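Long-range contacts in KLLA0E08119p (PDB 3VA7), which probably catalyses, as the urea carboxylase part of a larger enzyme, the biotin- and ATP-dependent carboxylation of urea to urea-1-carboxylate, a step in urea degradation: residues 820-828 / 836-844; 852-863 / 912-923. All coordinates share one frame; numbering follows the deposited sequence.

Contact 1: residues 820-828 / 836-844; sequences YENPILAVL and PKVTYRQAG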
loop_
_atom_site.group_PDB
_atom_site.type_symbol
_atom_site.label_atom_id
_atom_site.label_comp_id
_atom_site.label_asym_id
_atom_site.label_seq_id
_atom_site.Cartn_x
_atom_site.Cartn_y
_atom_site.Cartn_z
ATOM N N TYR A 820 37.719 -6.315 -19.180
ATOM C CA TYR A 820 36.300 -6.306 -19.541
ATOM C C TYR A 820 36.169 -6.933 -20.915
ATOM O O TYR A 820 37.052 -6.781 -21.761
ATOM C CB TYR A 820 35.727 -4.876 -19.555
ATOM C CG TYR A 820 36.428 -3.989 -20.515
ATOM C CD1 TYR A 820 36.069 -3.959 -21.855
ATOM C CD2 TYR A 820 37.460 -3.156 -20.081
ATOM C CE1 TYR A 820 36.742 -3.096 -22.780
ATOM C CE2 TYR A 820 38.142 -2.296 -20.972
ATOM C CZ TYR A 820 37.772 -2.275 -22.311
ATOM O OH TYR A 820 38.460 -1.447 -23.163
ATOM N N GLU A 821 35.061 -7.618 -21.136
ATOM C CA GLU A 821 34.817 -8.207 -22.408
ATOM C C GLU A 821 33.718 -7.424 -23.148
ATOM O O GLU A 821 33.091 -6.521 -22.576
ATOM C CB GLU A 821 34.451 -9.662 -22.217
ATOM C CG GLU A 821 33.095 -9.861 -21.605
ATOM C CD GLU A 821 32.786 -11.312 -21.292
ATOM O OE1 GLU A 821 31.763 -11.540 -20.603
ATOM O OE2 GLU A 821 33.566 -12.229 -21.708
ATOM N N ASN A 822 33.489 -7.788 -24.414
ATOM C CA ASN A 822 32.483 -7.189 -25.265
ATOM C C ASN A 822 31.068 -7.663 -24.928
ATOM O O ASN A 822 30.801 -8.845 -24.966
ATOM C CB ASN A 822 32.821 -7.566 -26.689
ATOM C CG ASN A 822 31.998 -6.846 -27.675
ATOM O OD1 ASN A 822 30.800 -6.691 -27.496
ATOM N ND2 ASN A 822 32.624 -6.390 -28.731
ATOM N N PRO A 823 30.141 -6.744 -24.613
ATOM C CA PRO A 823 28.817 -7.206 -24.192
ATOM C C PRO A 823 27.946 -7.657 -25.355
ATOM O O PRO A 823 26.850 -8.245 -25.142
ATOM C CB PRO A 823 28.199 -5.969 -23.572
ATOM C CG PRO A 823 28.892 -4.797 -24.233
ATOM C CD PRO A 823 30.242 -5.273 -24.704
ATOM N N ILE A 824 28.389 -7.353 -26.576
ATOM C CA ILE A 824 27.599 -7.694 -27.769
ATOM C C ILE A 824 27.778 -9.156 -28.163
ATOM O O ILE A 824 28.818 -9.559 -28.637
ATOM C CB ILE A 824 27.884 -6.753 -28.956
ATOM C CG1 ILE A 824 27.521 -5.340 -28.550
ATOM C CG2 ILE A 824 27.089 -7.203 -30.217
ATOM C CD1 ILE A 824 28.240 -4.321 -29.394
ATOM N N LEU A 825 26.728 -9.926 -27.956
ATOM C CA LEU A 825 26.787 -11.357 -28.078
ATOM C C LEU A 825 26.626 -11.805 -29.522
ATOM O O LEU A 825 27.248 -12.772 -29.905
ATOM C CB LEU A 825 25.734 -12.003 -27.194
ATOM C CG LEU A 825 25.946 -11.961 -25.672
ATOM C CD1 LEU A 825 24.728 -12.387 -24.935
ATOM C CD2 LEU A 825 27.085 -12.835 -25.291
ATOM N N ALA A 826 25.822 -11.103 -30.316
ATOM C CA ALA A 826 25.695 -11.354 -31.753
ATOM C C ALA A 826 24.894 -10.255 -32.404
ATOM O O ALA A 826 24.013 -9.681 -31.767
ATOM C CB ALA A 826 25.029 -12.665 -32.033
ATOM N N VAL A 827 25.179 -9.998 -33.686
ATOM C CA VAL A 827 24.424 -9.050 -34.477
ATOM C C VAL A 827 23.844 -9.736 -35.702
ATOM O O VAL A 827 24.618 -10.253 -36.518
ATOM C CB VAL A 827 25.321 -7.911 -35.012
ATOM C CG1 VAL A 827 24.476 -6.895 -35.901
ATOM C CG2 VAL A 827 26.094 -7.226 -33.899
ATOM N N LEU A 828 22.515 -9.717 -35.857
ATOM C CA LEU A 828 21.895 -10.097 -37.134
ATOM C C LEU A 828 21.751 -8.894 -38.031
ATOM O O LEU A 828 21.240 -7.880 -37.600
ATOM C CB LEU A 828 20.509 -10.675 -36.903
ATOM C CG LEU A 828 20.385 -11.896 -35.993
ATOM C CD1 LEU A 828 18.994 -12.526 -36.103
ATOM C CD2 LEU A 828 21.512 -12.949 -36.235
ATOM N N PRO A 836 14.444 -5.808 -39.202
ATOM C CA PRO A 836 15.600 -4.959 -38.950
ATOM C C PRO A 836 16.731 -5.768 -38.348
ATOM O O PRO A 836 16.600 -6.942 -38.063
ATOM C CB PRO A 836 15.078 -4.001 -37.911
ATOM C CG PRO A 836 14.107 -4.903 -37.120
ATOM C CD PRO A 836 13.409 -5.686 -38.146
ATOM N N LYS A 837 17.851 -5.110 -38.180
ATOM C CA LYS A 837 18.968 -5.677 -37.523
ATOM C C LYS A 837 18.614 -5.951 -36.053
ATOM O O LYS A 837 17.730 -5.316 -35.465
ATOM C CB LYS A 837 20.181 -4.762 -37.756
ATOM C CG LYS A 837 20.925 -4.251 -36.571
ATOM C CD LYS A 837 21.579 -2.946 -36.959
ATOM C CE LYS A 837 22.460 -2.425 -35.878
ATOM N NZ LYS A 837 23.768 -3.017 -36.164
ATOM N N VAL A 838 19.268 -6.972 -35.524
ATOM C CA VAL A 838 19.042 -7.436 -34.213
ATOM C C VAL A 838 20.376 -7.459 -33.538
ATOM O O VAL A 838 21.376 -7.959 -34.104
ATOM C CB VAL A 838 18.450 -8.807 -34.203
ATOM C CG1 VAL A 838 18.027 -9.151 -32.768
ATOM C CG2 VAL A 838 17.220 -8.895 -35.179
ATOM N N THR A 839 20.398 -6.858 -32.341
ATOM C CA THR A 839 21.581 -6.827 -31.503
ATOM C C THR A 839 21.251 -7.454 -30.166
ATOM O O THR A 839 20.325 -7.032 -29.500
ATOM C CB THR A 839 22.070 -5.413 -31.337
ATOM O OG1 THR A 839 22.099 -4.824 -32.640
ATOM C CG2 THR A 839 23.482 -5.367 -30.712
ATOM N N TYR A 840 22.024 -8.475 -29.816
ATOM C CA TYR A 840 21.861 -9.241 -28.622
ATOM C C TYR A 840 22.959 -8.815 -27.647
ATOM O O TYR A 840 24.164 -8.937 -27.963
ATOM C CB TYR A 840 21.959 -10.730 -28.963
ATOM C CG TYR A 840 20.831 -11.238 -29.870
ATOM C CD1 TYR A 840 20.964 -11.280 -31.279
ATOM C CD2 TYR A 840 19.633 -11.677 -29.318
ATOM C CE1 TYR A 840 19.912 -11.750 -32.087
ATOM C CE2 TYR A 840 18.599 -12.172 -30.117
ATOM C CZ TYR A 840 18.731 -12.194 -31.501
ATOM O OH TYR A 840 17.639 -12.680 -32.243
ATOM N N ARG A 841 22.550 -8.271 -26.488
ATOM C CA ARG A 841 23.513 -7.827 -25.480
ATOM C C ARG A 841 23.358 -8.587 -24.165
ATOM O O ARG A 841 22.244 -8.895 -23.701
ATOM C CB ARG A 841 23.482 -6.314 -25.225
ATOM C CG ARG A 841 23.243 -5.496 -26.437
ATOM C CD ARG A 841 23.077 -4.003 -26.173
ATOM N NE ARG A 841 24.374 -3.411 -26.322
ATOM C CZ ARG A 841 24.692 -2.645 -27.332
ATOM N NH1 ARG A 841 23.781 -2.373 -28.253
ATOM N NH2 ARG A 841 25.915 -2.153 -27.404
ATOM N N GLN A 842 24.507 -8.942 -23.622
ATOM C CA GLN A 842 24.536 -9.596 -22.381
ATOM C C GLN A 842 24.127 -8.563 -21.337
ATOM O O GLN A 842 24.707 -7.483 -21.286
ATOM C CB GLN A 842 25.980 -10.013 -22.137
ATOM C CG GLN A 842 26.255 -10.503 -20.730
ATOM C CD GLN A 842 27.683 -10.996 -20.597
ATOM O OE1 GLN A 842 27.936 -12.188 -20.366
ATOM N NE2 GLN A 842 28.626 -10.079 -20.773
ATOM N N ALA A 843 23.177 -8.897 -20.479
ATOM C CA ALA A 843 22.666 -7.919 -19.513
ATOM C C ALA A 843 22.450 -8.537 -18.155
ATOM O O ALA A 843 21.313 -8.667 -17.686
ATOM C CB ALA A 843 21.356 -7.281 -20.038
ATOM N N GLY A 844 23.538 -8.925 -17.534
ATOM C CA GLY A 844 23.464 -9.604 -16.265
ATOM C C GLY A 844 23.506 -11.110 -16.399
ATOM O O GLY A 844 23.168 -11.683 -17.403
#

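Contact 2: residues 852-863 / 912-923; sequences YGELEFDLNICY and ESEIQFDKNWNV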
loop_
_atom_site.group_PDB
_atom_site.type_symbol
_atom_site.label_atom_id
_atom_site.label_comp_id
_atom_site.label_asym_id
_atom_site.label_seq_id
_atom_site.Cartn_x
_atom_site.Cartn_y
_atom_site.Cartn_z
ATOM N N TYR A 852 16.166 -4.116 -31.321
ATOM C CA TYR A 852 15.875 -3.932 -32.741
ATOM C C TYR A 852 16.297 -2.596 -33.380
ATOM O O TYR A 852 16.199 -1.518 -32.776
ATOM C CB TYR A 852 14.389 -4.172 -33.010
ATOM C CG TYR A 852 13.961 -5.609 -32.821
ATOM C CD1 TYR A 852 14.603 -6.679 -33.509
ATOM C CD2 TYR A 852 12.934 -5.913 -31.982
ATOM C CE1 TYR A 852 14.174 -7.990 -33.353
ATOM C CE2 TYR A 852 12.511 -7.218 -31.826
ATOM C CZ TYR A 852 13.123 -8.244 -32.499
ATOM O OH TYR A 852 12.663 -9.518 -32.262
ATOM N N GLY A 853 16.740 -2.698 -34.622
ATOM C CA GLY A 853 16.896 -1.574 -35.504
ATOM C C GLY A 853 18.178 -0.846 -35.248
ATOM O O GLY A 853 18.997 -1.302 -34.457
ATOM N N GLU A 854 18.340 0.276 -35.943
ATOM C CA GLU A 854 19.267 1.313 -35.544
ATOM C C GLU A 854 18.623 2.085 -34.362
ATOM O O GLU A 854 17.476 1.796 -33.964
ATOM C CB GLU A 854 19.593 2.229 -36.745
ATOM C CG GLU A 854 20.112 1.482 -38.014
ATOM C CD GLU A 854 21.564 0.991 -37.891
ATOM O OE1 GLU A 854 22.295 1.503 -37.013
ATOM O OE2 GLU A 854 21.979 0.082 -38.664
ATOM N N LEU A 855 19.371 3.009 -33.762
ATOM C CA LEU A 855 18.872 3.731 -32.568
ATOM C C LEU A 855 17.793 4.776 -32.993
ATOM O O LEU A 855 18.070 5.941 -33.333
ATOM C CB LEU A 855 20.013 4.299 -31.689
ATOM C CG LEU A 855 21.257 3.422 -31.303
ATOM C CD1 LEU A 855 22.261 4.173 -30.392
ATOM C CD2 LEU A 855 20.954 2.009 -30.706
ATOM N N GLU A 856 16.551 4.303 -32.978
ATOM C CA GLU A 856 15.507 4.841 -33.819
ATOM C C GLU A 856 14.166 4.220 -33.408
ATOM O O GLU A 856 14.101 3.031 -32.997
ATOM C CB GLU A 856 15.785 4.429 -35.247
ATOM C CG GLU A 856 15.001 5.174 -36.263
ATOM C CD GLU A 856 15.684 6.471 -36.632
ATOM O OE1 GLU A 856 15.286 7.053 -37.679
ATOM O OE2 GLU A 856 16.621 6.891 -35.878
ATOM N N PHE A 857 13.101 5.007 -33.500
ATOM C CA PHE A 857 11.820 4.481 -33.208
ATOM C C PHE A 857 11.198 4.182 -34.552
ATOM O O PHE A 857 11.472 4.890 -35.537
ATOM C CB PHE A 857 10.959 5.457 -32.427
ATOM C CG PHE A 857 9.522 5.122 -32.476
ATOM C CD1 PHE A 857 9.003 4.148 -31.649
ATOM C CD2 PHE A 857 8.683 5.749 -33.401
ATOM C CE1 PHE A 857 7.660 3.819 -31.699
ATOM C CE2 PHE A 857 7.313 5.409 -33.494
ATOM C CZ PHE A 857 6.797 4.431 -32.648
ATOM N N ASP A 858 10.357 3.141 -34.551
ATOM C CA ASP A 858 9.614 2.643 -35.680
ATOM C C ASP A 858 8.506 1.779 -35.067
ATOM O O ASP A 858 8.799 0.767 -34.441
ATOM C CB ASP A 858 10.560 1.811 -36.571
ATOM C CG ASP A 858 9.854 1.183 -37.764
ATOM O OD1 ASP A 858 10.543 0.790 -38.737
ATOM O OD2 ASP A 858 8.614 1.048 -37.712
ATOM N N LEU A 859 7.246 2.183 -35.211
ATOM C CA LEU A 859 6.130 1.385 -34.703
ATOM C C LEU A 859 6.166 -0.102 -35.068
ATOM O O LEU A 859 5.738 -0.935 -34.258
ATOM C CB LEU A 859 4.801 1.919 -35.196
ATOM C CG LEU A 859 3.791 2.556 -34.242
ATOM C CD1 LEU A 859 2.508 2.805 -34.983
ATOM C CD2 LEU A 859 3.539 1.713 -33.031
ATOM N N ASN A 860 6.644 -0.449 -36.274
ATOM C CA ASN A 860 6.641 -1.850 -36.690
ATOM C C ASN A 860 7.415 -2.769 -35.740
ATOM O O ASN A 860 6.944 -3.872 -35.370
ATOM C CB ASN A 860 7.140 -1.992 -38.116
ATOM C CG ASN A 860 6.051 -1.678 -39.138
ATOM O OD1 ASN A 860 4.876 -2.052 -38.982
ATOM N ND2 ASN A 860 6.434 -0.955 -40.169
ATOM N N ILE A 861 8.600 -2.307 -35.356
ATOM C CA ILE A 861 9.407 -2.947 -34.351
ATOM C C ILE A 861 8.634 -3.252 -33.021
ATOM O O ILE A 861 8.894 -4.252 -32.338
ATOM C CB ILE A 861 10.688 -2.113 -34.179
ATOM C CG1 ILE A 861 11.623 -2.410 -35.363
ATOM C CG2 ILE A 861 11.327 -2.358 -32.871
ATOM C CD1 ILE A 861 12.925 -1.533 -35.407
ATOM N N CYS A 862 7.654 -2.447 -32.678
ATOM C CA CYS A 862 6.881 -2.715 -31.486
ATOM C C CYS A 862 6.020 -3.908 -31.726
ATOM O O CYS A 862 5.827 -4.724 -30.830
ATOM C CB CYS A 862 5.967 -1.505 -31.072
ATOM S SG CYS A 862 6.912 0.017 -30.863
ATOM N N TYR A 863 5.437 -4.002 -32.919
ATOM C CA TYR A 863 4.630 -5.169 -33.198
ATOM C C TYR A 863 5.531 -6.412 -33.240
ATOM O O TYR A 863 5.158 -7.492 -32.741
ATOM C CB TYR A 863 3.808 -5.026 -34.452
ATOM C CG TYR A 863 2.822 -6.146 -34.538
ATOM C CD1 TYR A 863 1.885 -6.348 -33.526
ATOM C CD2 TYR A 863 2.871 -7.064 -35.604
ATOM C CE1 TYR A 863 0.999 -7.409 -33.590
ATOM C CE2 TYR A 863 1.968 -8.137 -35.687
ATOM C CZ TYR A 863 1.050 -8.301 -34.684
ATOM O OH TYR A 863 0.160 -9.368 -34.758
ATOM N N GLU A 912 13.866 -15.926 -34.247
ATOM C CA GLU A 912 13.788 -14.620 -34.885
ATOM C C GLU A 912 13.415 -14.729 -36.342
ATOM O O GLU A 912 12.715 -13.851 -36.844
ATOM C CB GLU A 912 15.089 -13.838 -34.757
ATOM C CG GLU A 912 15.087 -12.485 -35.488
ATOM C CD GLU A 912 14.225 -11.406 -34.834
ATOM O OE1 GLU A 912 13.964 -11.469 -33.640
ATOM O OE2 GLU A 912 13.825 -10.459 -35.522
ATOM N N SER A 913 13.863 -15.796 -37.024
ATOM C CA SER A 913 13.552 -15.984 -38.459
ATOM C C SER A 913 12.149 -16.539 -38.670
ATOM O O SER A 913 11.693 -16.639 -39.809
ATOM C CB SER A 913 14.579 -16.873 -39.129
ATOM O OG SER A 913 14.483 -18.225 -38.653
ATOM N N GLU A 914 11.458 -16.898 -37.586
ATOM C CA GLU A 914 10.138 -17.436 -37.719
ATOM C C GLU A 914 9.074 -16.372 -37.638
ATOM O O GLU A 914 7.897 -16.648 -37.869
ATOM C CB GLU A 914 9.882 -18.527 -36.663
ATOM C CG GLU A 914 10.753 -19.766 -36.864
ATOM C CD GLU A 914 10.841 -20.714 -35.651
ATOM O OE1 GLU A 914 9.843 -20.807 -34.857
ATOM O OE2 GLU A 914 11.930 -21.394 -35.537
ATOM N N ILE A 915 9.456 -15.155 -37.275
ATOM C CA ILE A 915 8.482 -14.080 -37.137
ATOM C C ILE A 915 7.987 -13.709 -38.549
ATOM O O ILE A 915 8.795 -13.353 -39.404
ATOM C CB ILE A 915 9.152 -12.862 -36.406
ATOM C CG1 ILE A 915 9.399 -13.207 -34.922
ATOM C CG2 ILE A 915 8.358 -11.533 -36.637
ATOM C CD1 ILE A 915 10.513 -12.388 -34.226
ATOM N N GLN A 916 6.686 -13.826 -38.803
ATOM C CA GLN A 916 6.146 -13.396 -40.117
ATOM C C GLN A 916 5.016 -12.414 -39.871
ATOM O O GLN A 916 4.048 -12.723 -39.136
ATOM C CB GLN A 916 5.578 -14.544 -41.048
ATOM C CG GLN A 916 6.092 -15.997 -40.889
ATOM C CD GLN A 916 7.400 -16.393 -41.725
ATOM O OE1 GLN A 916 8.321 -15.578 -41.920
ATOM N NE2 GLN A 916 7.472 -17.670 -42.154
ATOM N N PHE A 917 5.094 -11.258 -40.522
ATOM C CA PHE A 917 3.928 -10.344 -40.510
ATOM C C PHE A 917 4.084 -9.302 -41.601
ATOM O O PHE A 917 5.178 -9.121 -42.153
ATOM C CB PHE A 917 3.668 -9.700 -39.108
ATOM C CG PHE A 917 4.688 -8.691 -38.727
ATOM C CD1 PHE A 917 4.484 -7.333 -38.987
ATOM C CD2 PHE A 917 5.900 -9.077 -38.188
ATOM C CE1 PHE A 917 5.476 -6.397 -38.673
ATOM C CE2 PHE A 917 6.860 -8.130 -37.870
ATOM C CZ PHE A 917 6.643 -6.808 -38.116
ATOM N N ASP A 918 2.990 -8.636 -41.933
ATOM C CA ASP A 918 3.065 -7.572 -42.948
ATOM C C ASP A 918 2.708 -6.202 -42.348
ATOM O O ASP A 918 2.088 -6.095 -41.262
ATOM C CB ASP A 918 2.170 -7.882 -44.170
ATOM C CG ASP A 918 0.684 -7.930 -43.819
ATOM O OD1 ASP A 918 -0.110 -8.318 -44.674
ATOM O OD2 ASP A 918 0.275 -7.608 -42.688
ATOM N N LYS A 919 3.081 -5.171 -43.097
ATOM C CA LYS A 919 2.849 -3.783 -42.715
ATOM C C LYS A 919 1.380 -3.543 -42.271
ATOM O O LYS A 919 1.118 -2.619 -41.510
ATOM C CB LYS A 919 3.374 -2.812 -43.803
ATOM C CG LYS A 919 2.475 -2.617 -45.013
ATOM C CD LYS A 919 3.232 -2.141 -46.266
ATOM C CE LYS A 919 2.445 -2.472 -47.582
ATOM N NZ LYS A 919 0.951 -2.137 -47.538
ATOM N N ASN A 920 0.458 -4.429 -42.643
ATOM C CA ASN A 920 -0.969 -4.215 -42.323
ATOM C C ASN A 920 -1.517 -4.754 -41.025
ATOM O O ASN A 920 -2.746 -4.934 -40.913
ATOM C CB ASN A 920 -1.885 -4.685 -43.468
ATOM C CG ASN A 920 -1.532 -4.040 -44.815
ATOM O OD1 ASN A 920 -0.557 -3.279 -44.938
ATOM N ND2 ASN A 920 -2.297 -4.379 -45.827
ATOM N N TRP A 921 -0.643 -4.980 -40.041
ATOM C CA TRP A 921 -1.043 -5.624 -38.776
ATOM C C TRP A 921 -2.086 -4.832 -37.959
ATOM O O TRP A 921 -2.233 -3.621 -38.143
ATOM C CB TRP A 921 0.189 -5.926 -37.937
ATOM C CG TRP A 921 1.097 -4.737 -37.654
ATOM C CD1 TRP A 921 2.189 -4.323 -38.398
ATOM C CD2 TRP A 921 1.030 -3.847 -36.526
ATOM N NE1 TRP A 921 2.776 -3.233 -37.807
ATOM C CE2 TRP A 921 2.090 -2.916 -36.662
ATOM C CE3 TRP A 921 0.163 -3.732 -35.435
ATOM C CZ2 TRP A 921 2.304 -1.879 -35.749
ATOM C CZ3 TRP A 921 0.375 -2.698 -34.508
ATOM C CH2 TRP A 921 1.453 -1.795 -34.674
ATOM N N ASN A 922 -2.810 -5.506 -37.074
ATOM C CA ASN A 922 -3.617 -4.814 -36.082
ATOM C C ASN A 922 -3.513 -5.405 -34.679
ATOM O O ASN A 922 -3.019 -6.493 -34.520
ATOM C CB ASN A 922 -5.070 -4.702 -36.519
ATOM C CG ASN A 922 -5.678 -6.032 -36.878
ATOM O OD1 ASN A 922 -5.646 -6.415 -38.039
ATOM N ND2 ASN A 922 -6.231 -6.746 -35.893
ATOM N N VAL A 923 -3.933 -4.656 -33.659
ATOM C CA VAL A 923 -3.856 -5.087 -32.248
ATOM C C VAL A 923 -5.035 -4.514 -31.494
ATOM O O VAL A 923 -5.530 -3.455 -31.827
ATOM C CB VAL A 923 -2.575 -4.566 -31.517
ATOM C CG1 VAL A 923 -1.438 -5.404 -31.759
ATOM C CG2 VAL A 923 -2.240 -3.152 -31.933
#

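Contact 1: residues 820-828 / 836-844
The Tyr840 ring turns its edge to strand 824-828: its CE1 meets Leu828 CG at 3.9 Å, and the carbonyl oxygen of Ala826 lies near the ring plane beside CD1. On the other face of the sheet, Ile824 lies over one face of the Arg841 guanidinium, with CG1 3.7 Å from Arg841 NH2. Ile824 CG1 stands beside its own backbone N (chi1 -61°), which runs this branch alongside the arginine and leaves CG2 to meet Thr839 CG2 at 4.1 Å. Pro671 O, Glu851 and Asp676 hold the guanidinium from outside the hairpin. Exchanging Ile824 for an alanine would probably leave that guanidinium face without its aliphatic cover from this strand and Thr839 CG2 without this methyl contact. The strands are antiparallel (166°), and a beta bulge at Leu825 shifts the register by one; Tyr840 spans it, accepting from Leu825 N through its O (2.7 Å) and donating from its N to Ala826 O (3.0 Å). Leu828 and Val838 exchange two backbone bonds. Gln842 is extended and bonds only weakly to Glu821 (NE2 to OE1, 3.5 Å), its amide being held by Cys669 O and Gln901. This structural hairpin borders a five-stranded sheet of the carboxyltransferase region, subdomains C and D: strand 838-842 pairs next with strand 847-852, and helix 901-912 packs on Tyr840 through Leu905 and Ile909.

Contact 2: residues 852-863 / 912-923
Trp921 NE1 donates a nearly straight hydrogen bond to Asn860 OD1 (2.7 Å), which lies in the plane of the indole and accepts within its own carbonyl plane. The second polar link joins Tyr852 OH to Glu912 OE1, also 2.7 Å, on the syn lone pair of the carboxylate; the other oxygen, OE2, forms a salt bridge with Arg864, so both oxygens of this buried glutamate have partners. Asp858, the N-cap of helix 859-875, accepts from Asn860 N through OD2 (2.9 Å), a capping bond at the start of the helical turn that carries Asn860.

Outward from these bonds lies an aromatic cluster. Tyr863 has CG anti to its backbone N (chi1 -170°), which lays the ring along the indole in an offset stack, 4.4 Å between the centroids of the Tyr863 ring and the Trp921 five-membered ring, with planes 4° apart. Tyr863 CB completes the overlap by a CH-pi contact over the six-membered ring. The edge of Tyr863 is directed at the face of Phe917 in a T-shaped pair (centroids 5.4 Å apart, planes at 82°), while Tyr863 CE1 touches Val923 CG1 at 3.6 Å. In this structural packing within the carboxyltransferase region (subdomains C and D), the first turn of helix 859-875 meets the entry to strand 922-934, which pairs with strand 1101-1108; Trp921 also stacks on His1109, and Leu859 reaches Met985 of strand 984-989.

Overall arrangement
Contact 1 comes first along the chain: seven residues after 820-828 the chain returns as 836-844, closing a short hairpin. It then turns into strand 847-852, and contact 2 opens where that strand ends. Its second segment comes 48 residues later, after the rest of helix 859-875, strands 880-885 and 889-894, and most of helix 901-912, at whose end it begins. The two closures are in series, neither enclosing nor crossing the other. Their centres are about 19 Å apart, yet they touch: Lys837 O probably accepts from Gly853 N (2.9 Å), and Val838 packs against Tyr852 and Glu912. Together they connect the edge hairpin, its five-stranded sheet and the sheet begun by strand 922-934.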